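Local coordinates for DegV family protein (PDB 2DT8), which binds fatty acids such as palmitic acid and also binds zinc, at residues A[47-52]-A[162-167]; A[150-155]-A[220-225]. All blocks are in the same frame, centred on the assembly; numbering follows the deposited sequence.

Contact 1 (A[47-52]-A[162-167])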
ATOM      1  N   GLU A  47     -17.784  -3.597   5.567  1.00  5.00           N
ATOM      2  CA  GLU A  47     -18.363  -3.618   6.906  1.00  5.50           C
ATOM      3  C   GLU A  47     -18.132  -2.303   7.631  1.00  4.57           C
ATOM      4  O   GLU A  47     -19.021  -1.801   8.319  1.00  6.52           O
ATOM      5  CB  GLU A  47     -17.784  -4.775   7.726  1.00  7.33           C
ATOM      6  CG  GLU A  47     -18.284  -6.122   7.247  1.00  6.31           C
ATOM      7  CD  GLU A  47     -17.548  -7.290   7.878  1.00 10.15           C
ATOM      8  OE1 GLU A  47     -16.302  -7.256   7.948  1.00  9.71           O
ATOM      9  OE2 GLU A  47     -18.228  -8.244   8.294  1.00 11.26           O
ATOM     10  N   ILE A  48     -16.931  -1.753   7.498  1.00  5.02           N
ATOM     11  CA  ILE A  48     -16.607  -0.487   8.129  1.00  5.89           C
ATOM     12  C   ILE A  48     -17.509   0.631   7.615  1.00  5.40           C
ATOM     13  O   ILE A  48     -18.073   1.393   8.405  1.00  6.58           O
ATOM     14  CB  ILE A  48     -15.143  -0.109   7.840  1.00  4.14           C
ATOM     15  CG1 ILE A  48     -14.225  -1.046   8.626  1.00  7.72           C
ATOM     16  CG2 ILE A  48     -14.883   1.361   8.192  1.00  6.59           C
ATOM     17  CD1 ILE A  48     -12.773  -0.999   8.187  1.00  8.00           C
ATOM     18  N   PHE A  49     -17.666   0.719   6.299  1.00  4.50           N
ATOM     19  CA  PHE A  49     -18.487   1.781   5.738  1.00  4.64           C
ATOM     20  C   PHE A  49     -19.975   1.653   6.072  1.00  5.63           C
ATOM     21  O   PHE A  49     -20.704   2.632   6.163  1.00  4.96           O
ATOM     22  CB  PHE A  49     -18.244   1.897   4.230  1.00  5.00           C
ATOM     23  CG  PHE A  49     -16.789   2.092   3.881  1.00  7.59           C
ATOM     24  CD1 PHE A  49     -15.974   2.882   4.690  1.00  7.10           C
ATOM     25  CD2 PHE A  49     -16.230   1.482   2.766  1.00  8.97           C
ATOM     26  CE1 PHE A  49     -14.616   3.058   4.398  1.00 12.18           C
ATOM     27  CE2 PHE A  49     -14.871   1.654   2.463  1.00 10.85           C
ATOM     28  CZ  PHE A  49     -14.068   2.443   3.284  1.00 10.10           C
ATOM     29  N   GLN A  50     -20.372   0.377   6.218  1.00  5.27           N
ATOM     30  CA  GLN A  50     -21.760   0.141   6.567  1.00  6.06           C
ATOM     31  C   GLN A  50     -22.062   0.667   7.972  1.00  8.40           C
ATOM     32  O   GLN A  50     -23.135   1.186   8.253  1.00  7.38           O
ATOM     33  CB  GLN A  50     -22.088  -1.385   6.653  1.00  9.19           C
ATOM     34  CG  GLN A  50     -23.487  -1.690   7.194  1.00 14.95           C
ATOM     35  CD  GLN A  50     -23.686  -3.148   7.579  1.00 26.22           C
ATOM     36  OE1 GLN A  50     -24.728  -3.512   8.127  1.00 31.49           O
ATOM     37  NE2 GLN A  50     -22.692  -3.985   7.301  1.00 26.41           N
ATOM     38  N   LYS A  51     -21.050   0.469   8.835  1.00  5.61           N
ATOM     39  CA  LYS A  51     -21.217   0.958  10.190  1.00  7.40           C
ATOM     40  C   LYS A  51     -21.261   2.506  10.277  1.00  9.21           C
ATOM     41  O   LYS A  51     -22.045   3.113  11.020  1.00 10.03           O
ATOM     42  CB  LYS A  51     -20.044   0.519  11.172  1.00 10.58           C
ATOM     43  CG  LYS A  51     -20.029  -0.968  11.470  1.00 16.82           C
ATOM     44  CD  LYS A  51     -21.298  -1.414  12.181  1.00 23.10           C
ATOM     45  CE  LYS A  51     -21.165  -2.853  12.666  1.00 23.46           C
ATOM     46  NZ  LYS A  51     -22.430  -3.345  13.284  1.00 28.59           N
ATOM     47  N   VAL A  52     -20.426   3.141   9.464  1.00  6.01           N
ATOM     48  CA  VAL A  52     -20.440   4.596   9.415  1.00  5.45           C
ATOM     49  C   VAL A  52     -21.790   5.083   8.883  1.00  5.79           C
ATOM     50  O   VAL A  52     -22.413   5.985   9.427  1.00  6.75           O
ATOM     51  CB  VAL A  52     -19.248   5.120   8.576  1.00  5.88           C
ATOM     52  CG1 VAL A  52     -19.337   6.625   8.411  1.00  7.50           C
ATOM     53  CG2 VAL A  52     -17.931   4.757   9.282  1.00  6.29           C
ATOM     54  N   LEU A 162     -12.873  13.251   1.075  1.00  5.91           N
ATOM     55  CA  LEU A 162     -11.606  13.455   1.755  1.00  6.96           C
ATOM     56  C   LEU A 162     -11.800  13.331   3.271  1.00  4.55           C
ATOM     57  O   LEU A 162     -10.848  13.439   4.034  1.00  7.28           O
ATOM     58  CB  LEU A 162     -11.051  14.852   1.437  1.00  9.52           C
ATOM     59  CG  LEU A 162     -10.667  15.148  -0.014  1.00 12.08           C
ATOM     60  CD1 LEU A 162     -10.249  16.608  -0.128  1.00 15.37           C
ATOM     61  CD2 LEU A 162      -9.539  14.237  -0.450  1.00 12.16           C
ATOM     62  N   GLU A 163     -13.027  13.054   3.703  1.00  5.57           N
ATOM     63  CA  GLU A 163     -13.323  12.992   5.133  1.00  6.77           C
ATOM     64  C   GLU A 163     -12.588  11.938   5.952  1.00  5.86           C
ATOM     65  O   GLU A 163     -12.233  12.193   7.111  1.00  7.03           O
ATOM     66  CB  GLU A 163     -14.833  12.854   5.353  1.00  7.12           C
ATOM     67  CG  GLU A 163     -15.314  13.102   6.791  1.00 11.02           C
ATOM     68  CD  GLU A 163     -15.074  14.520   7.287  1.00 13.05           C
ATOM     69  OE1 GLU A 163     -14.942  15.448   6.462  1.00 18.37           O
ATOM     70  OE2 GLU A 163     -15.033  14.701   8.525  1.00 18.18           O
ATOM     71  N   PHE A 164     -12.364  10.753   5.390  1.00  5.55           N
ATOM     72  CA  PHE A 164     -11.647   9.735   6.154  1.00  4.98           C
ATOM     73  C   PHE A 164     -10.169  10.091   6.287  1.00  4.65           C
ATOM     74  O   PHE A 164      -9.543   9.830   7.324  1.00  6.05           O
ATOM     75  CB  PHE A 164     -11.816   8.352   5.517  1.00  6.51           C
ATOM     76  CG  PHE A 164     -13.192   7.765   5.715  1.00  5.71           C
ATOM     77  CD1 PHE A 164     -14.300   8.310   5.072  1.00  4.64           C
ATOM     78  CD2 PHE A 164     -13.376   6.672   6.545  1.00  9.99           C
ATOM     79  CE1 PHE A 164     -15.571   7.767   5.258  1.00  6.15           C
ATOM     80  CE2 PHE A 164     -14.645   6.126   6.736  1.00  8.29           C
ATOM     81  CZ  PHE A 164     -15.745   6.676   6.089  1.00  9.40           C
ATOM     82  N   LEU A 165      -9.613  10.692   5.242  1.00  5.85           N
ATOM     83  CA  LEU A 165      -8.220  11.107   5.272  1.00  5.18           C
ATOM     84  C   LEU A 165      -8.064  12.216   6.315  1.00  5.89           C
ATOM     85  O   LEU A 165      -7.117  12.246   7.091  1.00  6.08           O
ATOM     86  CB  LEU A 165      -7.778  11.561   3.883  1.00  5.66           C
ATOM     87  CG  LEU A 165      -7.452  10.428   2.905  1.00  5.35           C
ATOM     88  CD1 LEU A 165      -7.308  10.979   1.505  1.00  7.59           C
ATOM     89  CD2 LEU A 165      -6.180   9.737   3.343  1.00  6.21           C
ATOM     90  N   LYS A 166      -9.037  13.142   6.248  1.00  7.32           N
ATOM     91  CA  LYS A 166      -9.012  14.214   7.223  1.00  6.56           C
ATOM     92  C   LYS A 166      -9.139  13.830   8.699  1.00  7.86           C
ATOM     93  O   LYS A 166      -8.369  14.260   9.547  1.00  8.88           O
ATOM     94  CB  LYS A 166     -10.163  15.141   6.854  1.00  7.15           C
ATOM     95  CG  LYS A 166     -10.383  16.257   7.875  1.00 12.00           C
ATOM     96  CD  LYS A 166     -11.583  17.112   7.500  1.00 15.12           C
ATOM     97  CE  LYS A 166     -11.875  18.140   8.578  1.00 23.63           C
ATOM     98  NZ  LYS A 166     -12.855  19.154   8.101  1.00 24.81           N
ATOM     99  N   ARG A 167     -10.103  12.998   8.959  1.00  7.85           N
ATOM    100  CA  ARG A 167     -10.320  12.552  10.322  1.00  8.27           C
ATOM    101  C   ARG A 167      -9.261  11.597  10.875  1.00  8.20           C
ATOM    102  O   ARG A 167      -8.984  11.574  12.073  1.00 11.14           O
ATOM    103  CB  ARG A 167     -11.697  11.854  10.525  1.00 10.54           C
ATOM    104  CG  ARG A 167     -12.850  12.821  10.376  1.00 16.97           C
ATOM    105  CD  ARG A 167     -14.049  12.324  11.136  1.00 21.78           C
ATOM    106  NE  ARG A 167     -15.278  12.910  10.628  1.00 22.09           N
ATOM    107  CZ  ARG A 167     -16.485  12.429  10.893  1.00 20.75           C
ATOM    108  NH1 ARG A 167     -16.636  11.495  11.824  1.00 21.72           N
ATOM    109  NH2 ARG A 167     -17.536  12.879  10.223  1.00 28.69           N
TER
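On the short helix whose Phe164 reaches across to Phe49 and Val52, Arg167 NE donates to Glu163 OE2 at 2.8 Å. This is a one-turn salt bridge with an N-H...O angle of 158°; OE2 offers its anti lone pair and lies in the guanidinium plane. The contact proper is apolar helix-helix packing in the DegV fold, where helix 45-53 lies against helix 163-168 through an offset edge-to-face pair of phenylalanines. The ring centroids of Phe49 and Phe164 are 5.5 Å apart, and the planes stand almost perpendicular, at 84°. Phe49 brings up the edge bearing CD1 and CE1, turned toward the face of Phe164 but displaced from its middle, so the touch falls on the outer part of that ring. The nearest pair is Phe49 CE1 to Phe164 CE2, 3.9 Å, with Phe49 CD1 following at 4.1 Å from Phe164 CZ. Phe164 sets CG anti to its carbonyl carbon (chi1 -73°), and its ring extends from a CB that already points at helix 45-53. That reach matters, because the CA atoms of Phe49 and Phe164 are still 10.5 Å apart. Around the pair, Phe58 meets the Phe164 ring and makes a cation-pi contact with Arg167, while Ala265 of helix 262-268 touches Phe49. Replacing Phe49 by alanine would probably open a gap beside Ala265 and leave the Phe164 ring without the aromatic edge now turned toward its face. The side chain of Phe164 is about 9 Å from the bound palmitic acid. One turn on from Phe49, Val52 adds a looser touch through a single methyl, CG1, 4.3 Å from Phe164 CZ.

Contact 2 (A[150-155]-A[220-225])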
ATOM      1  N   ARG A 150      11.847   2.893  -4.402  1.00  4.96           N
ATOM      2  CA  ARG A 150      11.355   3.945  -3.525  1.00  7.46           C
ATOM      3  C   ARG A 150      11.439   5.304  -4.238  1.00  5.52           C
ATOM      4  O   ARG A 150      10.505   6.118  -4.192  1.00  6.89           O
ATOM      5  CB  ARG A 150      12.182   3.992  -2.236  1.00  6.87           C
ATOM      6  CG  ARG A 150      11.738   5.106  -1.272  1.00  6.54           C
ATOM      7  CD  ARG A 150      12.745   5.331  -0.155  1.00 10.90           C
ATOM      8  NE  ARG A 150      13.980   5.974  -0.609  1.00 11.05           N
ATOM      9  CZ  ARG A 150      14.088   7.266  -0.927  1.00 12.19           C
ATOM     10  NH1 ARG A 150      13.037   8.077  -0.856  1.00 12.92           N
ATOM     11  NH2 ARG A 150      15.261   7.757  -1.312  1.00 15.18           N
ATOM     12  N   ARG A 151      12.548   5.539  -4.952  1.00  4.62           N
ATOM     13  CA  ARG A 151      12.770   6.813  -5.630  1.00  4.56           C
ATOM     14  C   ARG A 151      12.013   6.994  -6.944  1.00  6.27           C
ATOM     15  O   ARG A 151      11.647   8.116  -7.308  1.00  9.03           O
ATOM     16  CB  ARG A 151      14.265   6.989  -5.917  1.00  7.26           C
ATOM     17  CG  ARG A 151      15.134   7.097  -4.669  1.00  9.26           C
ATOM     18  CD  ARG A 151      16.617   7.204  -5.028  1.00 17.03           C
ATOM     19  NE  ARG A 151      16.883   8.318  -5.936  1.00 18.12           N
ATOM     20  CZ  ARG A 151      18.020   9.015  -5.958  1.00 15.61           C
ATOM     21  NH1 ARG A 151      18.976   8.764  -5.070  1.00 17.13           N
ATOM     22  NH2 ARG A 151      18.194   9.962  -6.867  1.00 18.48           N
ATOM     23  N   ASP A 152      11.802   5.812  -7.597  1.00  4.77           N
ATOM     24  CA  ASP A 152      11.155   5.815  -8.894  1.00  6.41           C
ATOM     25  C   ASP A 152       9.977   4.851  -9.024  1.00  6.39           C
ATOM     26  O   ASP A 152      10.143   3.678  -9.355  1.00  7.72           O
ATOM     27  CB  ASP A 152      12.218   5.511  -9.965  1.00  6.48           C
ATOM     28  CG  ASP A 152      11.653   5.460 -11.382  1.00  6.69           C
ATOM     29  OD1 ASP A 152      10.719   6.229 -11.685  1.00  9.75           O
ATOM     30  OD2 ASP A 152      12.162   4.662 -12.206  1.00  7.63           O
ATOM     31  N   HIS A 153       8.788   5.346  -8.710  1.00  5.06           N
ATOM     32  CA  HIS A 153       7.579   4.554  -8.881  1.00  4.58           C
ATOM     33  C   HIS A 153       6.428   5.511  -9.138  1.00  5.08           C
ATOM     34  O   HIS A 153       6.585   6.741  -9.096  1.00  5.45           O
ATOM     35  CB  HIS A 153       7.300   3.600  -7.697  1.00  4.73           C
ATOM     36  CG  HIS A 153       6.939   4.272  -6.410  1.00  5.08           C
ATOM     37  ND1 HIS A 153       7.853   4.472  -5.397  1.00  4.95           N
ATOM     38  CD2 HIS A 153       5.747   4.705  -5.934  1.00  6.38           C
ATOM     39  CE1 HIS A 153       7.237   4.992  -4.350  1.00  8.06           C
ATOM     40  NE2 HIS A 153       5.958   5.143  -4.649  1.00 10.28           N
ATOM     41  N   PHE A 154       5.277   4.941  -9.456  1.00  5.49           N
ATOM     42  CA  PHE A 154       4.114   5.730  -9.786  1.00  5.31           C
ATOM     43  C   PHE A 154       2.921   5.352  -8.933  1.00  4.07           C
ATOM     44  O   PHE A 154       2.742   4.187  -8.604  1.00  5.53           O
ATOM     45  CB  PHE A 154       3.753   5.475 -11.251  1.00  4.57           C
ATOM     46  CG  PHE A 154       2.545   6.217 -11.717  1.00  7.28           C
ATOM     47  CD1 PHE A 154       2.660   7.527 -12.155  1.00  7.57           C
ATOM     48  CD2 PHE A 154       1.287   5.613 -11.703  1.00  7.63           C
ATOM     49  CE1 PHE A 154       1.537   8.235 -12.584  1.00  9.67           C
ATOM     50  CE2 PHE A 154       0.163   6.317 -12.128  1.00  8.13           C
ATOM     51  CZ  PHE A 154       0.292   7.625 -12.568  1.00  8.60           C
ATOM     52  N   VAL A 155       2.129   6.353  -8.566  1.00  4.58           N
ATOM     53  CA  VAL A 155       0.892   6.107  -7.843  1.00  3.82           C
ATOM     54  C   VAL A 155      -0.103   7.244  -8.010  1.00  4.41           C
ATOM     55  O   VAL A 155       0.245   8.421  -7.918  1.00  4.24           O
ATOM     56  CB  VAL A 155       1.102   5.831  -6.314  1.00  3.68           C
ATOM     57  CG1 VAL A 155       1.937   6.932  -5.664  1.00  6.89           C
ATOM     58  CG2 VAL A 155      -0.271   5.717  -5.621  1.00  7.05           C
ATOM     59  N   GLU A 220       7.228   7.091 -19.826  1.00 10.29           N
ATOM     60  CA  GLU A 220       8.151   7.339 -20.934  1.00 12.69           C
ATOM     61  C   GLU A 220       9.487   6.604 -20.824  1.00  9.56           C
ATOM     62  O   GLU A 220      10.230   6.776 -19.861  1.00 10.08           O
ATOM     63  CB  GLU A 220       8.401   8.840 -21.064  1.00 15.67           C
ATOM     64  CG  GLU A 220       9.054   9.251 -22.369  1.00 25.08           C
ATOM     65  CD  GLU A 220       8.098   9.150 -23.536  1.00 29.44           C
ATOM     66  OE1 GLU A 220       6.876   9.251 -23.303  1.00 31.08           O
ATOM     67  OE2 GLU A 220       8.564   8.981 -24.683  1.00 32.73           O
ATOM     68  N   GLY A 221       9.841   6.049 -21.966  1.00 12.58           N
ATOM     69  CA  GLY A 221      11.099   5.316 -22.024  1.00 14.25           C
ATOM     70  C   GLY A 221      11.202   3.964 -21.335  1.00 15.13           C
ATOM     71  O   GLY A 221      12.233   3.300 -21.431  1.00 17.06           O
ATOM     72  N   ARG A 222      10.148   3.532 -20.649  1.00 10.18           N
ATOM     73  CA  ARG A 222      10.192   2.260 -19.942  1.00 11.74           C
ATOM     74  C   ARG A 222       9.737   1.096 -20.822  1.00 11.97           C
ATOM     75  O   ARG A 222       8.716   1.177 -21.510  1.00 14.72           O
ATOM     76  CB  ARG A 222       9.337   2.354 -18.668  1.00 12.09           C
ATOM     77  CG  ARG A 222       9.771   3.482 -17.721  1.00 10.55           C
ATOM     78  CD  ARG A 222       8.757   3.704 -16.595  1.00  9.95           C
ATOM     79  NE  ARG A 222       8.949   5.002 -15.955  1.00  7.47           N
ATOM     80  CZ  ARG A 222       9.816   5.242 -14.974  1.00  6.98           C
ATOM     81  NH1 ARG A 222      10.573   4.262 -14.501  1.00  7.36           N
ATOM     82  NH2 ARG A 222       9.929   6.467 -14.475  1.00  7.97           N
ATOM     83  N   LYS A 223      10.505  -0.036 -20.759  1.00 13.45           N
ATOM     84  CA  LYS A 223      10.165  -1.172 -21.618  1.00 15.28           C
ATOM     85  C   LYS A 223       9.300  -2.263 -20.995  1.00 15.92           C
ATOM     86  O   LYS A 223       8.843  -3.172 -21.692  1.00 16.08           O
ATOM     87  CB  LYS A 223      11.433  -1.829 -22.140  1.00 15.75           C
ATOM     88  CG  LYS A 223      12.181  -1.006 -23.141  1.00 25.22           C
ATOM     89  CD  LYS A 223      13.460  -1.710 -23.510  1.00 29.05           C
ATOM     90  CE  LYS A 223      13.778  -1.466 -24.961  1.00 33.15           C
ATOM     91  NZ  LYS A 223      15.068  -2.115 -25.317  1.00 33.97           N
ATOM     92  N   ARG A 224       9.366  -2.268 -19.587  1.00 10.65           N
ATOM     93  CA  ARG A 224       8.619  -3.266 -18.832  1.00 10.73           C
ATOM     94  C   ARG A 224       8.009  -2.579 -17.629  1.00  8.48           C
ATOM     95  O   ARG A 224       8.729  -2.091 -16.752  1.00 10.22           O
ATOM     96  CB  ARG A 224       9.536  -4.384 -18.349  1.00 13.02           C
ATOM     97  CG  ARG A 224      10.266  -5.145 -19.442  1.00 16.49           C
ATOM     98  CD  ARG A 224      11.161  -6.210 -18.820  1.00 17.97           C
ATOM     99  NE  ARG A 224      10.385  -7.191 -18.064  1.00 18.79           N
ATOM    100  CZ  ARG A 224      10.910  -8.111 -17.259  1.00 22.22           C
ATOM    101  NH1 ARG A 224      12.226  -8.185 -17.092  1.00 20.10           N
ATOM    102  NH2 ARG A 224      10.118  -8.964 -16.625  1.00 21.03           N
ATOM    103  N   ILE A 225       6.684  -2.549 -17.580  1.00  7.03           N
ATOM    104  CA  ILE A 225       5.994  -1.911 -16.471  1.00  8.15           C
ATOM    105  C   ILE A 225       5.071  -2.910 -15.792  1.00  9.64           C
ATOM    106  O   ILE A 225       4.403  -3.700 -16.461  1.00 10.19           O
ATOM    107  CB  ILE A 225       5.137  -0.725 -16.963  1.00  7.32           C
ATOM    108  CG1 ILE A 225       6.033   0.322 -17.633  1.00  7.48           C
ATOM    109  CG2 ILE A 225       4.350  -0.134 -15.790  1.00  7.65           C
ATOM    110  CD1 ILE A 225       5.283   1.396 -18.398  1.00 12.54           C
TER
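The loop that carries Arg222 to Asp152 leaves helix 204-219 through Glu220 and turns at Gly221, whose backbone adopts a left-handed conformation (phi 72°). A side chain there would run into the carbonyl O of Glu220. Next comes Arg222, which makes the whole contact: its chain runs extended from CG to NE and meets the Asp152 carboxylate head on. The grip is end-on and bidentate, one nitrogen to each oxygen. Arg222 NH1 reaches Asp152 OD2 at 2.8 Å, nearly straight at 169° and in the guanidinium plane. Arg222 NH2 to Asp152 OD1, 2.9 Å, is more bent, with the oxygen tilted from that plane. Both oxygens use syn lone pairs, yet the two flat groups are twisted 37° apart, which is consistent with one bond being straighter than the other. In the α/β fold this pins two connections together at the surface: Asp152 is the first residue to leave helix 139-151 on the way to strand 154-158, and Arg222 precedes strand 225-231 of the same mixed sheet. Trp218 steadies the guanidinium, taking the NE hydrogen on its carbonyl O and adding a cation-pi contact, while NH1 also bonds Ser279 OG. Beyond Lys223, Arg224 NH2 forms a salt bridge with Glu253 OE2. Ile225 then enters the strand, its side chain packed on Phe215, Trp218 and Ala219.

Overall arrangement
From the N terminus the chain builds strands 3-8 and 24-32, then helix 45-53, the first partner of contact 1. It runs on through helices 120-135 and 139-151 to segment 150-155, the first half of contact 2. Just after strand 154-158, helix 163-168 closes the loop of contact 1. Segment 220-225 closes that of contact 2 only after the 185-191/194-201 hairpin and helix 204-219. The two loops therefore cross. Contact 1 ties helix 45-53, which follows strands of the six-stranded sheet, to helix 163-168, beyond the four-stranded sheet's first strand; contact 2 joins the approaches to two strands of the latter. Their centres are about 31 Å apart, on opposite sides of the chain's centre.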